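Local structure of sgbp-b (Bacteroides uniformis, 7K44) at residues T138-I152 with V169-A183. The protein probably binds xyloglucan at the bacterial cell surface, as a surface glycan-binding protein of a xyloglucan utilization locus in a gut commensal. Numbering follows the deposited sequence.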
ATOM      1  N   THR A 138      -1.292 -14.505   0.285  1.00 23.82           N
ATOM      2  CA  THR A 138      -2.697 -14.856   0.485  1.00 24.67           C
ATOM      3  C   THR A 138      -3.031 -14.934   1.970  1.00 25.84           C
ATOM      4  O   THR A 138      -2.289 -15.528   2.757  1.00 25.14           O
ATOM      5  CB  THR A 138      -3.004 -16.183  -0.212  1.00 25.36           C
ATOM      6  OG1 THR A 138      -2.907 -16.006  -1.629  1.00 27.32           O
ATOM      7  CG2 THR A 138      -4.408 -16.703   0.148  1.00 25.89           C
ATOM      8  N   GLY A 139      -4.142 -14.302   2.354  1.00 24.63           N
ATOM      9  CA  GLY A 139      -4.554 -14.275   3.735  1.00 26.96           C
ATOM     10  C   GLY A 139      -4.120 -13.059   4.515  1.00 27.93           C
ATOM     11  O   GLY A 139      -4.690 -12.793   5.580  1.00 28.67           O
ATOM     12  N   THR A 140      -3.153 -12.294   4.010  1.00 24.08           N
ATOM     13  CA  THR A 140      -2.690 -11.100   4.698  1.00 22.89           C
ATOM     14  C   THR A 140      -3.575  -9.913   4.320  1.00 23.88           C
ATOM     15  O   THR A 140      -4.387  -9.983   3.393  1.00 24.90           O
ATOM     16  CB  THR A 140      -1.216 -10.801   4.391  1.00 23.83           C
ATOM     17  OG1 THR A 140      -1.056 -10.434   3.006  1.00 23.74           O
ATOM     18  CG2 THR A 140      -0.350 -12.020   4.704  1.00 24.11           C
ATOM     19  N   THR A 141      -3.401  -8.814   5.044  1.00 25.01           N
ATOM     20  CA  THR A 141      -4.177  -7.606   4.807  1.00 23.97           C
ATOM     21  C   THR A 141      -3.407  -6.671   3.884  1.00 25.50           C
ATOM     22  O   THR A 141      -2.248  -6.340   4.145  1.00 27.62           O
ATOM     23  CB  THR A 141      -4.495  -6.907   6.127  1.00 24.36           C
ATOM     24  OG1 THR A 141      -5.242  -7.802   6.957  1.00 30.62           O
ATOM     25  CG2 THR A 141      -5.321  -5.651   5.883  1.00 27.03           C
ATOM     26  N   VAL A 142      -4.056  -6.254   2.799  1.00 22.50           N
ATOM     27  CA  VAL A 142      -3.479  -5.346   1.822  1.00 22.34           C
ATOM     28  C   VAL A 142      -4.101  -3.981   2.065  1.00 22.85           C
ATOM     29  O   VAL A 142      -5.297  -3.891   2.356  1.00 25.88           O
ATOM     30  CB  VAL A 142      -3.825  -5.836   0.402  1.00 21.19           C
ATOM     31  CG1 VAL A 142      -3.146  -4.963  -0.634  1.00 22.34           C
ATOM     32  CG2 VAL A 142      -3.467  -7.307   0.218  1.00 25.11           C
ATOM     33  N   THR A 143      -3.301  -2.930   1.985  1.00 21.46           N
ATOM     34  CA  THR A 143      -3.783  -1.563   2.129  1.00 23.16           C
ATOM     35  C   THR A 143      -3.584  -0.824   0.815  1.00 22.77           C
ATOM     36  O   THR A 143      -2.546  -0.971   0.163  1.00 22.96           O
ATOM     37  CB  THR A 143      -3.043  -0.842   3.260  1.00 24.06           C
ATOM     38  OG1 THR A 143      -3.197  -1.594   4.468  1.00 29.76           O
ATOM     39  CG2 THR A 143      -3.626   0.551   3.489  1.00 28.00           C
ATOM     40  N   VAL A 144      -4.587  -0.034   0.415  1.00 22.31           N
ATOM     41  CA  VAL A 144      -4.518   0.746  -0.819  1.00 24.79           C
ATOM     42  C   VAL A 144      -4.844   2.193  -0.484  1.00 24.98           C
ATOM     43  O   VAL A 144      -5.810   2.453   0.240  1.00 26.19           O
ATOM     44  CB  VAL A 144      -5.504   0.213  -1.881  1.00 25.16           C
ATOM     45  CG1 VAL A 144      -5.348   0.982  -3.194  1.00 23.81           C
ATOM     46  CG2 VAL A 144      -5.290  -1.278  -2.119  1.00 25.60           C
ATOM     47  N   LEU A 145      -4.030   3.121  -0.980  1.00 24.87           N
ATOM     48  CA  LEU A 145      -4.293   4.552  -0.865  1.00 25.49           C
ATOM     49  C   LEU A 145      -4.754   5.081  -2.214  1.00 23.19           C
ATOM     50  O   LEU A 145      -4.249   4.669  -3.261  1.00 25.94           O
ATOM     51  CB  LEU A 145      -3.040   5.333  -0.464  1.00 28.73           C
ATOM     52  CG  LEU A 145      -2.343   4.973   0.846  1.00 32.15           C
ATOM     53  CD1 LEU A 145      -1.338   6.045   1.212  1.00 36.91           C
ATOM     54  CD2 LEU A 145      -3.359   4.816   1.937  1.00 33.68           C
ATOM     55  N   GLY A 146      -5.715   6.002  -2.189  1.00 26.12           N
ATOM     56  CA  GLY A 146      -6.185   6.574  -3.430  1.00 25.44           C
ATOM     57  C   GLY A 146      -7.259   7.602  -3.171  1.00 24.26           C
ATOM     58  O   GLY A 146      -7.273   8.219  -2.106  1.00 27.83           O
ATOM     59  N   GLN A 147      -8.158   7.800  -4.131  1.00 25.03           N
ATOM     60  CA  GLN A 147      -9.233   8.773  -3.973  1.00 24.16           C
ATOM     61  C   GLN A 147     -10.510   8.194  -4.550  1.00 26.92           C
ATOM     62  O   GLN A 147     -10.477   7.400  -5.494  1.00 24.61           O
ATOM     63  CB  GLN A 147      -8.923  10.097  -4.689  1.00 28.40           C
ATOM     64  CG  GLN A 147      -7.688  10.831  -4.172  1.00 29.72           C
ATOM     65  CD  GLN A 147      -7.865  11.354  -2.757  1.00 33.09           C
ATOM     66  OE1 GLN A 147      -8.982  11.589  -2.307  1.00 44.31           O
ATOM     67  NE2 GLN A 147      -6.755  11.544  -2.055  1.00 38.65           N
ATOM     68  N   ASN A 148     -11.642   8.612  -3.974  1.00 25.13           N
ATOM     69  CA  ASN A 148     -12.969   8.307  -4.515  1.00 25.33           C
ATOM     70  C   ASN A 148     -13.305   6.816  -4.489  1.00 25.93           C
ATOM     71  O   ASN A 148     -13.806   6.249  -5.463  1.00 25.98           O
ATOM     72  CB  ASN A 148     -13.166   8.934  -5.892  1.00 26.37           C
ATOM     73  CG  ASN A 148     -13.059  10.431  -5.832  1.00 30.62           C
ATOM     74  OD1 ASN A 148     -13.850  11.081  -5.150  1.00 33.54           O
ATOM     75  ND2 ASN A 148     -12.049  10.985  -6.484  1.00 29.24           N
ATOM     76  N   PHE A 149     -13.052   6.186  -3.338  1.00 25.83           N
ATOM     77  CA  PHE A 149     -13.348   4.776  -3.110  1.00 24.14           C
ATOM     78  C   PHE A 149     -14.796   4.517  -2.662  1.00 30.73           C
ATOM     79  O   PHE A 149     -15.095   3.444  -2.128  1.00 29.29           O
ATOM     80  CB  PHE A 149     -12.375   4.191  -2.075  1.00 24.79           C
ATOM     81  CG  PHE A 149     -10.943   4.064  -2.551  1.00 26.18           C
ATOM     82  CD1 PHE A 149     -10.624   4.029  -3.899  1.00 27.35           C
ATOM     83  CD2 PHE A 149      -9.914   3.967  -1.622  1.00 27.59           C
ATOM     84  CE1 PHE A 149      -9.303   3.902  -4.315  1.00 29.14           C
ATOM     85  CE2 PHE A 149      -8.588   3.832  -2.026  1.00 26.44           C
ATOM     86  CZ  PHE A 149      -8.279   3.800  -3.374  1.00 26.95           C
ATOM     87  N   MET A 150     -15.698   5.467  -2.862  1.00 29.28           N
ATOM     88  CA  MET A 150     -17.094   5.286  -2.493  1.00 31.36           C
ATOM     89  C   MET A 150     -17.778   4.294  -3.429  1.00 27.31           C
ATOM     90  O   MET A 150     -17.451   4.198  -4.613  1.00 30.17           O
ATOM     91  CB  MET A 150     -17.801   6.627  -2.650  1.00 35.23           C
ATOM     92  CG  MET A 150     -17.455   7.269  -4.000  1.00 39.44           C
ATOM     93  SD  MET A 150     -17.384   9.054  -4.039  1.00 70.23           S
ATOM     94  CE  MET A 150     -15.953   9.375  -3.031  1.00 42.46           C
ATOM     95  N   ASP A 151     -18.753   3.560  -2.892  1.00 29.15           N
ATOM     96  CA  ASP A 151     -19.612   2.671  -3.679  0.54 31.50           C
ATOM     97  C   ASP A 151     -18.793   1.636  -4.451  1.00 31.25           C
ATOM     98  O   ASP A 151     -18.877   1.517  -5.675  1.00 30.70           O
ATOM     99  CB  ASP A 151     -20.542   3.459  -4.606  0.54 33.87           C
ATOM    100  CG  ASP A 151     -21.387   4.461  -3.861  0.54 35.87           C
ATOM    101  OD1 ASP A 151     -21.876   4.127  -2.760  0.54 42.38           O
ATOM    102  OD2 ASP A 151     -21.554   5.584  -4.372  0.54 32.82           O
ATOM    103  N   ILE A 152     -18.007   0.871  -3.699  1.00 28.88           N
ATOM    104  CA  ILE A 152     -17.153  -0.140  -4.307  1.00 30.97           C
ATOM    105  C   ILE A 152     -17.999  -1.267  -4.880  1.00 31.71           C
ATOM    106  O   ILE A 152     -18.930  -1.767  -4.230  1.00 33.32           O
ATOM    107  CB  ILE A 152     -16.134  -0.671  -3.292  1.00 28.30           C
ATOM    108  CG1 ILE A 152     -15.055   0.373  -3.044  1.00 33.39           C
ATOM    109  CG2 ILE A 152     -15.497  -1.974  -3.794  1.00 32.27           C
ATOM    110  CD1 ILE A 152     -14.038  -0.057  -2.043  1.00 43.25           C
ATOM    111  N   VAL A 169     -13.243   0.569   4.242  1.00 31.85           N
ATOM    112  CA  VAL A 169     -12.920   1.811   3.543  1.00 32.83           C
ATOM    113  C   VAL A 169     -12.987   2.965   4.535  1.00 31.68           C
ATOM    114  O   VAL A 169     -13.925   3.046   5.336  1.00 34.66           O
ATOM    115  CB  VAL A 169     -13.862   2.061   2.349  1.00 28.26           C
ATOM    116  CG1 VAL A 169     -13.537   3.389   1.672  1.00 29.77           C
ATOM    117  CG2 VAL A 169     -13.782   0.925   1.358  1.00 31.88           C
ATOM    118  N   SER A 170     -11.996   3.851   4.484  1.00 26.49           N
ATOM    119  CA  SER A 170     -11.937   4.987   5.391  1.00 31.12           C
ATOM    120  C   SER A 170     -13.101   5.931   5.112  1.00 37.39           C
ATOM    121  O   SER A 170     -13.720   5.898   4.046  1.00 32.27           O
ATOM    122  CB  SER A 170     -10.645   5.776   5.198  1.00 32.74           C
ATOM    123  OG  SER A 170     -10.599   6.385   3.915  1.00 32.99           O
ATOM    124  N   GLU A 171     -13.388   6.798   6.083  1.00 35.30           N
ATOM    125  CA  GLU A 171     -14.538   7.686   5.932  1.00 38.54           C
ATOM    126  C   GLU A 171     -14.328   8.675   4.790  1.00 41.87           C
ATOM    127  O   GLU A 171     -15.284   9.048   4.096  1.00 41.13           O
ATOM    128  CB  GLU A 171     -14.853   8.391   7.247  1.00 42.10           C
ATOM    129  CG  GLU A 171     -15.802   7.605   8.146  1.00 56.39           C
ATOM    130  CD  GLU A 171     -16.668   6.617   7.369  1.00 66.04           C
ATOM    131  OE1 GLU A 171     -17.684   7.046   6.782  1.00 68.40           O
ATOM    132  OE2 GLU A 171     -16.334   5.410   7.346  1.00 68.02           O
ATOM    133  N   ALA A 172     -13.081   9.094   4.564  1.00 31.50           N
ATOM    134  CA  ALA A 172     -12.742  10.007   3.476  1.00 32.88           C
ATOM    135  C   ALA A 172     -12.629   9.320   2.119  1.00 29.94           C
ATOM    136  O   ALA A 172     -12.295   9.994   1.137  1.00 29.92           O
ATOM    137  CB  ALA A 172     -11.442  10.758   3.787  1.00 32.64           C
ATOM    138  N   ASN A 173     -12.892   8.012   2.049  1.00 31.51           N
ATOM    139  CA  ASN A 173     -12.868   7.253   0.797  1.00 30.09           C
ATOM    140  C   ASN A 173     -11.512   7.317   0.098  1.00 31.51           C
ATOM    141  O   ASN A 173     -11.432   7.239  -1.129  1.00 26.92           O
ATOM    142  CB  ASN A 173     -14.010   7.645  -0.146  1.00 32.53           C
ATOM    143  CG  ASN A 173     -15.375   7.425   0.473  1.00 32.76           C
ATOM    144  OD1 ASN A 173     -16.145   8.370   0.665  1.00 42.09           O
ATOM    145  ND2 ASN A 173     -15.690   6.181   0.778  1.00 27.69           N
ATOM    146  N   ASP A 174     -10.430   7.464   0.870  1.00 30.20           N
ATOM    147  CA  ASP A 174      -9.085   7.587   0.318  1.00 27.96           C
ATOM    148  C   ASP A 174      -8.158   6.465   0.766  1.00 26.69           C
ATOM    149  O   ASP A 174      -6.956   6.524   0.490  1.00 29.33           O
ATOM    150  CB  ASP A 174      -8.460   8.942   0.666  1.00 28.55           C
ATOM    151  CG  ASP A 174      -8.363   9.173   2.161  1.00 30.49           C
ATOM    152  OD1 ASP A 174      -8.853   8.319   2.932  1.00 36.25           O
ATOM    153  OD2 ASP A 174      -7.799  10.210   2.564  1.00 43.25           O
ATOM    154  N   MET A 175      -8.685   5.461   1.460  1.00 25.43           N
ATOM    155  CA  MET A 175      -7.879   4.349   1.944  0.58 26.14           C
ATOM    156  C   MET A 175      -8.790   3.147   2.113  1.00 26.97           C
ATOM    157  O   MET A 175      -9.941   3.290   2.538  1.00 28.31           O
ATOM    158  CB  MET A 175      -7.232   4.698   3.289  0.58 28.52           C
ATOM    159  CG  MET A 175      -6.087   3.790   3.684  0.58 34.23           C
ATOM    160  SD  MET A 175      -6.251   3.142   5.346  0.58 52.46           S
ATOM    161  CE  MET A 175      -7.551   1.960   5.073  0.58 25.92           C
ATOM    162  N   LEU A 176      -8.286   1.967   1.767  1.00 23.97           N
ATOM    163  CA  LEU A 176      -9.054   0.770   2.049  1.00 26.62           C
ATOM    164  C   LEU A 176      -8.101  -0.361   2.391  1.00 23.85           C
ATOM    165  O   LEU A 176      -6.912  -0.316   2.061  1.00 27.25           O
ATOM    166  CB  LEU A 176     -10.033   0.379   0.925  1.00 26.16           C
ATOM    167  CG  LEU A 176      -9.496   0.062  -0.469  1.00 26.64           C
ATOM    168  CD1 LEU A 176      -8.909  -1.333  -0.534  1.00 26.99           C
ATOM    169  CD2 LEU A 176     -10.599   0.207  -1.497  1.00 29.86           C
ATOM    170  N   THR A 177      -8.642  -1.359   3.073  1.00 26.28           N
ATOM    171  CA  THR A 177      -7.933  -2.606   3.313  1.00 25.73           C
ATOM    172  C   THR A 177      -8.801  -3.765   2.855  1.00 26.23           C
ATOM    173  O   THR A 177     -10.029  -3.673   2.832  1.00 27.48           O
ATOM    174  CB  THR A 177      -7.566  -2.796   4.792  1.00 29.24           C
ATOM    175  OG1 THR A 177      -8.759  -2.826   5.579  1.00 31.78           O
ATOM    176  CG2 THR A 177      -6.687  -1.677   5.268  1.00 27.32           C
ATOM    177  N   PHE A 178      -8.149  -4.863   2.482  1.00 25.30           N
ATOM    178  CA  PHE A 178      -8.844  -6.096   2.146  1.00 26.22           C
ATOM    179  C   PHE A 178      -7.922  -7.269   2.438  1.00 25.03           C
ATOM    180  O   PHE A 178      -6.714  -7.103   2.628  1.00 27.86           O
ATOM    181  CB  PHE A 178      -9.331  -6.122   0.684  1.00 26.58           C
ATOM    182  CG  PHE A 178      -8.223  -6.100  -0.347  1.00 24.08           C
ATOM    183  CD1 PHE A 178      -7.670  -7.284  -0.814  1.00 23.81           C
ATOM    184  CD2 PHE A 178      -7.758  -4.894  -0.874  1.00 24.08           C
ATOM    185  CE1 PHE A 178      -6.652  -7.275  -1.772  1.00 25.12           C
ATOM    186  CE2 PHE A 178      -6.748  -4.874  -1.841  1.00 23.44           C
ATOM    187  CZ  PHE A 178      -6.195  -6.073  -2.288  1.00 23.02           C
ATOM    188  N   THR A 179      -8.504  -8.464   2.476  1.00 24.51           N
ATOM    189  CA  THR A 179      -7.730  -9.684   2.642  1.00 24.44           C
ATOM    190  C   THR A 179      -7.328 -10.212   1.275  1.00 24.79           C
ATOM    191  O   THR A 179      -8.170 -10.353   0.380  1.00 27.54           O
ATOM    192  CB  THR A 179      -8.540 -10.739   3.394  1.00 27.89           C
ATOM    193  OG1 THR A 179      -8.895 -10.219   4.683  1.00 29.39           O
ATOM    194  CG2 THR A 179      -7.726 -12.032   3.545  1.00 27.38           C
ATOM    195  N   MET A 180      -6.050 -10.490   1.113  1.00 23.72           N
ATOM    196  CA  MET A 180      -5.569 -10.976  -0.162  1.00 25.04           C
ATOM    197  C   MET A 180      -6.162 -12.352  -0.435  1.00 26.16           C
ATOM    198  O   MET A 180      -6.030 -13.260   0.400  1.00 26.37           O
ATOM    199  CB  MET A 180      -4.044 -11.063  -0.130  1.00 25.66           C
ATOM    200  CG  MET A 180      -3.431 -11.653  -1.379  1.00 24.26           C
ATOM    201  SD  MET A 180      -3.626 -10.534  -2.777  1.00 26.64           S
ATOM    202  CE  MET A 180      -3.067 -11.633  -4.070  1.00 31.25           C
ATOM    203  N   PRO A 181      -6.812 -12.549  -1.574  1.00 25.66           N
ATOM    204  CA  PRO A 181      -7.364 -13.870  -1.899  1.00 29.17           C
ATOM    205  C   PRO A 181      -6.301 -14.814  -2.440  1.00 32.49           C
ATOM    206  O   PRO A 181      -5.103 -14.521  -2.365  1.00 28.65           O
ATOM    207  CB  PRO A 181      -8.406 -13.543  -2.975  1.00 30.85           C
ATOM    208  CG  PRO A 181      -7.850 -12.333  -3.659  1.00 29.20           C
ATOM    209  CD  PRO A 181      -7.149 -11.534  -2.592  1.00 26.80           C
ATOM    210  N   ARG A 182      -6.733 -15.953  -2.984  1.00 30.18           N
ATOM    211  CA  ARG A 182      -5.823 -16.855  -3.677  1.00 27.29           C
ATOM    212  C   ARG A 182      -5.026 -16.087  -4.723  1.00 31.22           C
ATOM    213  O   ARG A 182      -5.556 -15.210  -5.404  1.00 31.94           O
ATOM    214  CB  ARG A 182      -6.630 -17.952  -4.372  1.00 39.31           C
ATOM    215  CG  ARG A 182      -5.793 -19.118  -4.853  1.00 49.73           C
ATOM    216  CD  ARG A 182      -6.629 -20.382  -4.914  1.00 59.23           C
ATOM    217  NE  ARG A 182      -7.262 -20.536  -6.221  1.00 62.97           N
ATOM    218  CZ  ARG A 182      -8.519 -20.193  -6.490  1.00 67.76           C
ATOM    219  NH1 ARG A 182      -9.285 -19.672  -5.537  1.00 66.58           N
ATOM    220  NH2 ARG A 182      -9.012 -20.371  -7.709  1.00 61.87           N
ATOM    221  N   ALA A 183      -3.753 -16.440  -4.843  1.00 29.73           N
ATOM    222  CA  ALA A 183      -2.830 -15.686  -5.676  1.00 31.01           C
ATOM    223  C   ALA A 183      -3.243 -15.743  -7.147  1.00 33.97           C
ATOM    224  O   ALA A 183      -3.697 -16.786  -7.631  1.00 29.14           O
ATOM    225  CB  ALA A 183      -1.423 -16.268  -5.533  1.00 32.36           C
TER
HETATM  226  O   HOH W   1      -2.479 -18.608  -2.992  1.00 40.07           O
HETATM  227  O   HOH W   2      -8.052  -8.207   5.937  1.00 40.20           O
HETATM  228  O   HOH W   3     -11.686  10.325  -1.759  1.00 34.07           O
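V142 and V144 pair with F178 and L176 through two-way backbone hydrogen bonds, joining strands 141-147 and 175-179 as antiparallel neighbours whose axes approach to 4.6 Å at 156°. The pair illustrates how an antiparallel ladder sends one set of side chains, here V142, V144, L176 and F178, into a sandwich interior. V142 N gives a nearly straight bond to F178 O (2.8 Å), and the ladder runs on past the strand end, where M180 N meets T140 O and G139 N meets M180 O. At the other end F149 N donates to N173 O; N173 closes the type I turn that begins at S170.

On the inner face, V142 lies over the F178 ring: its CB stands 3.8 Å from the centroid, 19° off the normal, while V144 CG2 comes at the ring edge. The ring swings beneath V142 because F178 CG sits between backbone N and carbonyl carbon (chi1 64°). Exchanging F178 for an alanine would probably leave V142 without the surface it rests on and open a gap beside V144. Further along, L176 CD2 covers one face of the F149 ring, 4.1 Å from its centroid, and presses tightly on I152 CD1 (3.5 Å).

The other face carries T141, T143, L145, T177 and T179; T143 OG1 lies 3.6 Å from T177 CG2. Beyond the strands, T138 OG1 donates to P181 O (2.8 Å).

Strands 152-157 and 188-194, from the facing sheet, supply I155, M157 and I192 against the inner side chains, an arrangement consistent with the immunoglobulin-like beta-sandwich of IPT/TIG domains.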